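PDB 4CZW: PAN2-PAN3 deadenylation complex catalytic subunit pan2 from Neurospora crassa, which probably shortens the poly(A) tails of mRNA as the catalytic subunit of the Pan2-Pan3 deadenylation complex, removing 5'-AMP by metal-dependent exonucleolytic cleavage. Local coordinates for residues Leu76-Leu81 and Val527-Ala532; Thr411-Arg416 and Tyr533-Val538. All blocks are in the same frame, centred on the assembly; numbering follows the deposited sequence.

Contact 1 of 2, residues Leu76-Leu81 and Val527-Ala532; sequences LADPCL and VSPKTA. With ZN (zinc ion), chain B.
Lys530 reaches across Asp78 to the backbone of the loop that carries part of a zinc site, three cysteines and a histidine, of the pseudo-UCH domain. The lysine stands in the first turn of helix 529-541, which belongs to the RNase H-like exonuclease domain, so this contact joins the two domains. The side chain can be followed from its base. Lys530 CB lies 3.4 Å from Asp78 CG, the carboxylate carbon. The chain then bends about the CB-CG bond (chi2 -109°), and this turns the rest of it along the loop. Lys530 CD passes 3.3 Å from Ala77 O, and CE stays near the same oxygen. At the tip, Lys530 NZ donates a 3.1 Å hydrogen bond to Ala77 O. The C=O...N angle is 131°, and the nitrogen is tilted 24° from the carbonyl plane. NZ also donates to Cys75 O, so one amine grips two carbonyls of the loop. A methionine in its place would probably leave both carbonyls without their donor and weaken the hold of the helix on the zinc-binding loop. The two side chains run antiparallel, Asp78 toward the helix and Lys530 toward the loop. Their charges do not pair, and Asp78 OD1 is 6.6 Å from Lys530 NZ. The carboxylate lies over the start of the helix instead, with Asp78 OD2 3.2 Å from Ser528 CB and 3.6 Å from Pro529 CD. Ser528 is the N-cap of this helix, and its OG accepts a weak capping bond from Thr531 N. Asp78 OD2 also has a long, weak ion pair with Lys499. Two residues beyond Asp78, Cys80 SG binds zinc at 2.3 Å, with His70, Cys75 and Cys83 as the other ligands.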
loop_
_atom_site.group_PDB
_atom_site.type_symbol
_atom_site.label_atom_id
_atom_site.label_comp_id
_atom_site.label_asym_id
_atom_site.label_seq_id
_atom_site.Cartn_x
_atom_site.Cartn_y
_atom_site.Cartn_z
ATOM N N LEU A 76 5.323 -2.614 -16.583
ATOM C CA LEU A 76 4.962 -1.262 -16.993
ATOM C C LEU A 76 3.451 -1.114 -17.124
ATOM O O LEU A 76 2.961 -0.191 -17.775
ATOM C CB LEU A 76 5.641 -0.899 -18.315
ATOM C CG LEU A 76 7.163 -0.748 -18.282
ATOM C CD1 LEU A 76 7.696 -0.401 -19.663
ATOM C CD2 LEU A 76 7.571 0.307 -17.266
ATOM N N ALA A 77 2.717 -2.031 -16.503
ATOM C CA ALA A 77 1.262 -1.979 -16.519
ATOM C C ALA A 77 0.761 -0.802 -15.692
ATOM O O ALA A 77 1.232 -0.567 -14.580
ATOM C CB ALA A 77 0.675 -3.282 -16.003
ATOM N N ASP A 78 -0.193 -0.062 -16.245
ATOM C CA ASP A 78 -0.766 1.091 -15.562
ATOM C C ASP A 78 -2.190 1.323 -16.056
ATOM O O ASP A 78 -2.396 1.619 -17.233
ATOM C CB ASP A 78 0.097 2.334 -15.787
ATOM C CG ASP A 78 -0.356 3.520 -14.956
ATOM O OD1 ASP A 78 -0.913 3.305 -13.859
ATOM O OD2 ASP A 78 -0.146 4.670 -15.394
ATOM N N PRO A 79 -3.183 1.196 -15.159
ATOM C CA PRO A 79 -3.041 0.924 -13.722
ATOM C C PRO A 79 -2.680 -0.523 -13.387
ATOM O O PRO A 79 -3.019 -1.444 -14.128
ATOM C CB PRO A 79 -4.426 1.269 -13.169
ATOM C CG PRO A 79 -5.345 0.984 -14.298
ATOM C CD PRO A 79 -4.594 1.382 -15.540
ATOM N N CYS A 80 -1.986 -0.697 -12.266
ATOM C CA CYS A 80 -1.582 -2.009 -11.775
ATOM C C CYS A 80 -1.547 -1.982 -10.253
ATOM O O CYS A 80 -0.570 -1.529 -9.656
ATOM C CB CYS A 80 -0.216 -2.400 -12.342
ATOM S SG CYS A 80 0.416 -3.996 -11.788
ATOM N N LEU A 81 -2.619 -2.467 -9.634
ATOM C CA LEU A 81 -2.811 -2.336 -8.192
ATOM C C LEU A 81 -1.754 -3.065 -7.365
ATOM O O LEU A 81 -1.444 -2.648 -6.249
ATOM C CB LEU A 81 -4.203 -2.838 -7.804
ATOM C CG LEU A 81 -5.373 -2.054 -8.402
ATOM C CD1 LEU A 81 -6.703 -2.612 -7.921
ATOM C CD2 LEU A 81 -5.253 -0.574 -8.069
ATOM N N VAL A 527 4.575 10.420 -20.592
ATOM C CA VAL A 527 4.417 9.048 -20.120
ATOM C C VAL A 527 3.291 8.927 -19.099
ATOM O O VAL A 527 2.748 9.930 -18.633
ATOM C CB VAL A 527 5.718 8.518 -19.486
ATOM C CG1 VAL A 527 6.837 8.475 -20.516
ATOM C CG2 VAL A 527 6.115 9.376 -18.294
ATOM N N SER A 528 2.945 7.691 -18.757
ATOM C CA SER A 528 1.929 7.426 -17.747
ATOM C C SER A 528 2.494 7.711 -16.355
ATOM O O SER A 528 3.705 7.629 -16.155
ATOM C CB SER A 528 1.439 5.978 -17.846
ATOM O OG SER A 528 2.439 5.069 -17.422
ATOM N N PRO A 529 1.619 8.063 -15.397
ATOM C CA PRO A 529 2.034 8.391 -14.025
ATOM C C PRO A 529 2.900 7.316 -13.369
ATOM O O PRO A 529 3.917 7.638 -12.753
ATOM C CB PRO A 529 0.701 8.528 -13.285
ATOM C CG PRO A 529 -0.254 8.968 -14.333
ATOM C CD PRO A 529 0.171 8.264 -15.591
ATOM N N LYS A 530 2.500 6.057 -13.506
ATOM C CA LYS A 530 3.214 4.954 -12.874
ATOM C C LYS A 530 4.555 4.694 -13.553
ATOM O O LYS A 530 5.501 4.228 -12.918
ATOM C CB LYS A 530 2.350 3.689 -12.892
ATOM C CG LYS A 530 2.956 2.489 -12.183
ATOM C CD LYS A 530 3.389 1.426 -13.178
ATOM C CE LYS A 530 3.815 0.151 -12.474
ATOM N NZ LYS A 530 4.107 -0.945 -13.439
ATOM N N THR A 531 4.636 5.005 -14.844
ATOM C CA THR A 531 5.872 4.823 -15.597
ATOM C C THR A 531 6.971 5.737 -15.066
ATOM O O THR A 531 8.104 5.304 -14.853
ATOM C CB THR A 531 5.666 5.098 -17.100
ATOM O OG1 THR A 531 4.660 4.218 -17.615
ATOM C CG2 THR A 531 6.963 4.881 -17.865
ATOM N N ALA A 532 6.627 7.001 -14.847
ATOM C CA ALA A 532 7.580 7.970 -14.321
ATOM C C ALA A 532 7.898 7.682 -12.858
ATOM O O ALA A 532 9.040 7.828 -12.423
ATOM C CB ALA A 532 7.042 9.379 -14.479
HETATM ZN ZN ZN B . 2.644 -4.540 -11.890
#

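Contact 2 of 2, residues Thr411-Arg416 and Tyr533-Val538; sequences TSVLFR and YKKLWV
Val413, Leu414 and Val538 form the apolar part of this contact, between the short, weakly bonded helical turn at 412-415 and helix 529-541. Val413 CG1 meets Val538 CG2 at 4.1 Å, the two side chains lying alongside and pointing opposite ways. The other branch of Val538, CG1, touches Leu414 CD1 at 3.8 Å. Thr411 brings its methyl CG2 to this same branch, its side chain nearly perpendicular to that of Val538. A second group of contacts uses the aliphatic parts of two lysines. Val413 puts CG2 anti to its backbone nitrogen and sets it between them, 3.8 Å from Lys535 CG and 4.0 Å from Lys534 CD. Leu414 CD2 lies over the backbone of the helix, 3.7 Å from Lys535 O, and also touches Lys535 CB. The charged ends of both lysines lead away to other partners. Lys535 is extended beyond CG, its CE passes 3.7 Å from Val413 O, and NZ forms a salt bridge with Asp494. Lys534 bends at its last torsion (chi4 65°), and NZ donates to Thr73 O near the zinc-binding loop. Helix 529-541 links two strands of the exonuclease sheet, 525-527 and 545-548, and so is the helix of a beta-alpha-beta connection in an RNase H-like fold.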
loop_
_atom_site.group_PDB
_atom_site.type_symbol
_atom_site.label_atom_id
_atom_site.label_comp_id
_atom_site.label_asym_id
_atom_site.label_seq_id
_atom_site.Cartn_x
_atom_site.Cartn_y
_atom_site.Cartn_z
ATOM N N THR A 411 16.077 -2.718 -13.449
ATOM C CA THR A 411 16.364 -1.306 -13.680
ATOM C C THR A 411 16.172 -0.896 -15.138
ATOM O O THR A 411 16.615 0.176 -15.548
ATOM C CB THR A 411 17.805 -0.959 -13.264
ATOM O OG1 THR A 411 18.728 -1.635 -14.128
ATOM C CG2 THR A 411 18.064 -1.380 -11.825
ATOM N N SER A 412 15.507 -1.749 -15.910
ATOM C CA SER A 412 15.353 -1.533 -17.347
ATOM C C SER A 412 14.548 -0.278 -17.684
ATOM O O SER A 412 14.677 0.272 -18.777
ATOM C CB SER A 412 14.692 -2.753 -17.992
ATOM O OG SER A 412 13.402 -2.980 -17.452
ATOM N N VAL A 413 13.721 0.171 -16.745
ATOM C CA VAL A 413 12.870 1.336 -16.965
ATOM C C VAL A 413 13.703 2.617 -17.061
ATOM O O VAL A 413 13.281 3.601 -17.670
ATOM C CB VAL A 413 11.811 1.473 -15.841
ATOM C CG1 VAL A 413 12.476 1.769 -14.502
ATOM C CG2 VAL A 413 10.779 2.541 -16.187
ATOM N N LEU A 414 14.896 2.591 -16.476
ATOM C CA LEU A 414 15.773 3.757 -16.469
ATOM C C LEU A 414 16.485 3.952 -17.804
ATOM O O LEU A 414 16.879 5.067 -18.147
ATOM C CB LEU A 414 16.810 3.636 -15.348
ATOM C CG LEU A 414 16.294 3.595 -13.909
ATOM C CD1 LEU A 414 17.446 3.400 -12.935
ATOM C CD2 LEU A 414 15.521 4.863 -13.578
ATOM N N PHE A 415 16.647 2.869 -18.556
ATOM C CA PHE A 415 17.441 2.905 -19.780
ATOM C C PHE A 415 16.594 2.809 -21.047
ATOM O O PHE A 415 17.090 3.044 -22.149
ATOM C CB PHE A 415 18.474 1.775 -19.769
ATOM C CG PHE A 415 19.280 1.700 -18.503
ATOM C CD1 PHE A 415 20.332 2.571 -18.282
ATOM C CD2 PHE A 415 18.987 0.753 -17.535
ATOM C CE1 PHE A 415 21.077 2.503 -17.119
ATOM C CE2 PHE A 415 19.727 0.680 -16.369
ATOM C CZ PHE A 415 20.773 1.556 -16.161
ATOM N N ARG A 416 15.319 2.468 -20.891
ATOM C CA ARG A 416 14.441 2.262 -22.039
ATOM C C ARG A 416 14.055 3.579 -22.711
ATOM O O ARG A 416 13.796 4.578 -22.040
ATOM C CB ARG A 416 13.180 1.503 -21.616
ATOM C CG ARG A 416 12.251 1.155 -22.770
ATOM C CD ARG A 416 11.106 0.255 -22.327
ATOM N NE ARG A 416 11.578 -1.051 -21.872
ATOM C CZ ARG A 416 11.699 -1.398 -20.594
ATOM N NH1 ARG A 416 11.380 -0.536 -19.638
ATOM N NH2 ARG A 416 12.136 -2.608 -20.272
ATOM N N TYR A 533 6.880 7.274 -12.107
ATOM C CA TYR A 533 7.052 6.940 -10.698
ATOM C C TYR A 533 7.988 5.749 -10.536
ATOM O O TYR A 533 8.785 5.696 -9.599
ATOM C CB TYR A 533 5.699 6.638 -10.046
ATOM C CG TYR A 533 5.772 6.394 -8.554
ATOM C CD1 TYR A 533 6.049 5.129 -8.047
ATOM C CD2 TYR A 533 5.557 7.427 -7.651
ATOM C CE1 TYR A 533 6.118 4.903 -6.685
ATOM C CE2 TYR A 533 5.623 7.210 -6.288
ATOM C CZ TYR A 533 5.902 5.947 -5.811
ATOM O OH TYR A 533 5.968 5.728 -4.454
ATOM N N LYS A 534 7.878 4.795 -11.456
ATOM C CA LYS A 534 8.680 3.578 -11.414
ATOM C C LYS A 534 10.169 3.899 -11.453
ATOM O O LYS A 534 10.966 3.265 -10.763
ATOM C CB LYS A 534 8.307 2.655 -12.575
ATOM C CG LYS A 534 8.931 1.272 -12.505
ATOM C CD LYS A 534 8.535 0.434 -13.709
ATOM C CE LYS A 534 9.119 -0.967 -13.633
ATOM N NZ LYS A 534 8.561 -1.741 -12.489
ATOM N N LYS A 535 10.535 4.892 -12.259
ATOM C CA LYS A 535 11.922 5.328 -12.363
ATOM C C LYS A 535 12.430 5.850 -11.025
ATOM O O LYS A 535 13.490 5.445 -10.551
ATOM C CB LYS A 535 12.067 6.410 -13.435
ATOM C CG LYS A 535 11.620 5.981 -14.820
ATOM C CD LYS A 535 11.757 7.119 -15.814
ATOM C CE LYS A 535 11.274 6.708 -17.195
ATOM N NZ LYS A 535 11.373 7.829 -18.170
ATOM N N LEU A 536 11.659 6.748 -10.421
ATOM C CA LEU A 536 12.030 7.345 -9.144
ATOM C C LEU A 536 12.077 6.301 -8.035
ATOM O O LEU A 536 12.954 6.340 -7.172
ATOM C CB LEU A 536 11.051 8.462 -8.774
ATOM C CG LEU A 536 10.894 9.579 -9.808
ATOM C CD1 LEU A 536 9.951 10.657 -9.298
ATOM C CD2 LEU A 536 12.248 10.168 -10.168
ATOM N N TRP A 537 11.133 5.363 -8.068
ATOM C CA TRP A 537 11.064 4.309 -7.062
ATOM C C TRP A 537 12.282 3.395 -7.135
ATOM O O TRP A 537 12.812 2.970 -6.109
ATOM C CB TRP A 537 9.781 3.489 -7.228
ATOM C CG TRP A 537 9.610 2.435 -6.177
ATOM C CD1 TRP A 537 9.183 2.619 -4.894
ATOM C CD2 TRP A 537 9.863 1.031 -6.317
ATOM N NE1 TRP A 537 9.155 1.419 -4.226
ATOM C CE2 TRP A 537 9.567 0.428 -5.078
ATOM C CE3 TRP A 537 10.310 0.225 -7.369
ATOM C CZ2 TRP A 537 9.704 -0.942 -4.862
ATOM C CZ3 TRP A 537 10.445 -1.135 -7.153
ATOM C CH2 TRP A 537 10.143 -1.705 -5.909
ATOM N N VAL A 538 12.718 3.093 -8.355
ATOM C CA VAL A 538 13.908 2.277 -8.565
ATOM C C VAL A 538 15.148 2.998 -8.044
ATOM O O VAL A 538 15.980 2.404 -7.356
ATOM C CB VAL A 538 14.099 1.926 -10.058
ATOM C CG1 VAL A 538 15.502 1.401 -10.316
ATOM C CG2 VAL A 538 13.060 0.908 -10.499
#

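Overall arrangement
Contacts 1 and 2 lie side by side on helix 529-541, their centres about 11 Å apart. Contact 1 uses its first turn and contact 2 the turns that follow. Along the chain the order is 76-81, 411-416, 527-532 and 533-538, so the two contacts interleave. Segment 76-81 comes from the pseudo-UCH domain. Segment 411-416 lies between strand 385-394 of the large sheet of that domain and strand 441-451 of the exonuclease sheet. The contacts also touch directly: Leu76 CD2 packs on Lys534 CD at 3.7 Å. One exonuclease helix thus meets both the zinc-binding loop and the connecting chain, consistent with a scaffold role for the pseudo-UCH domain.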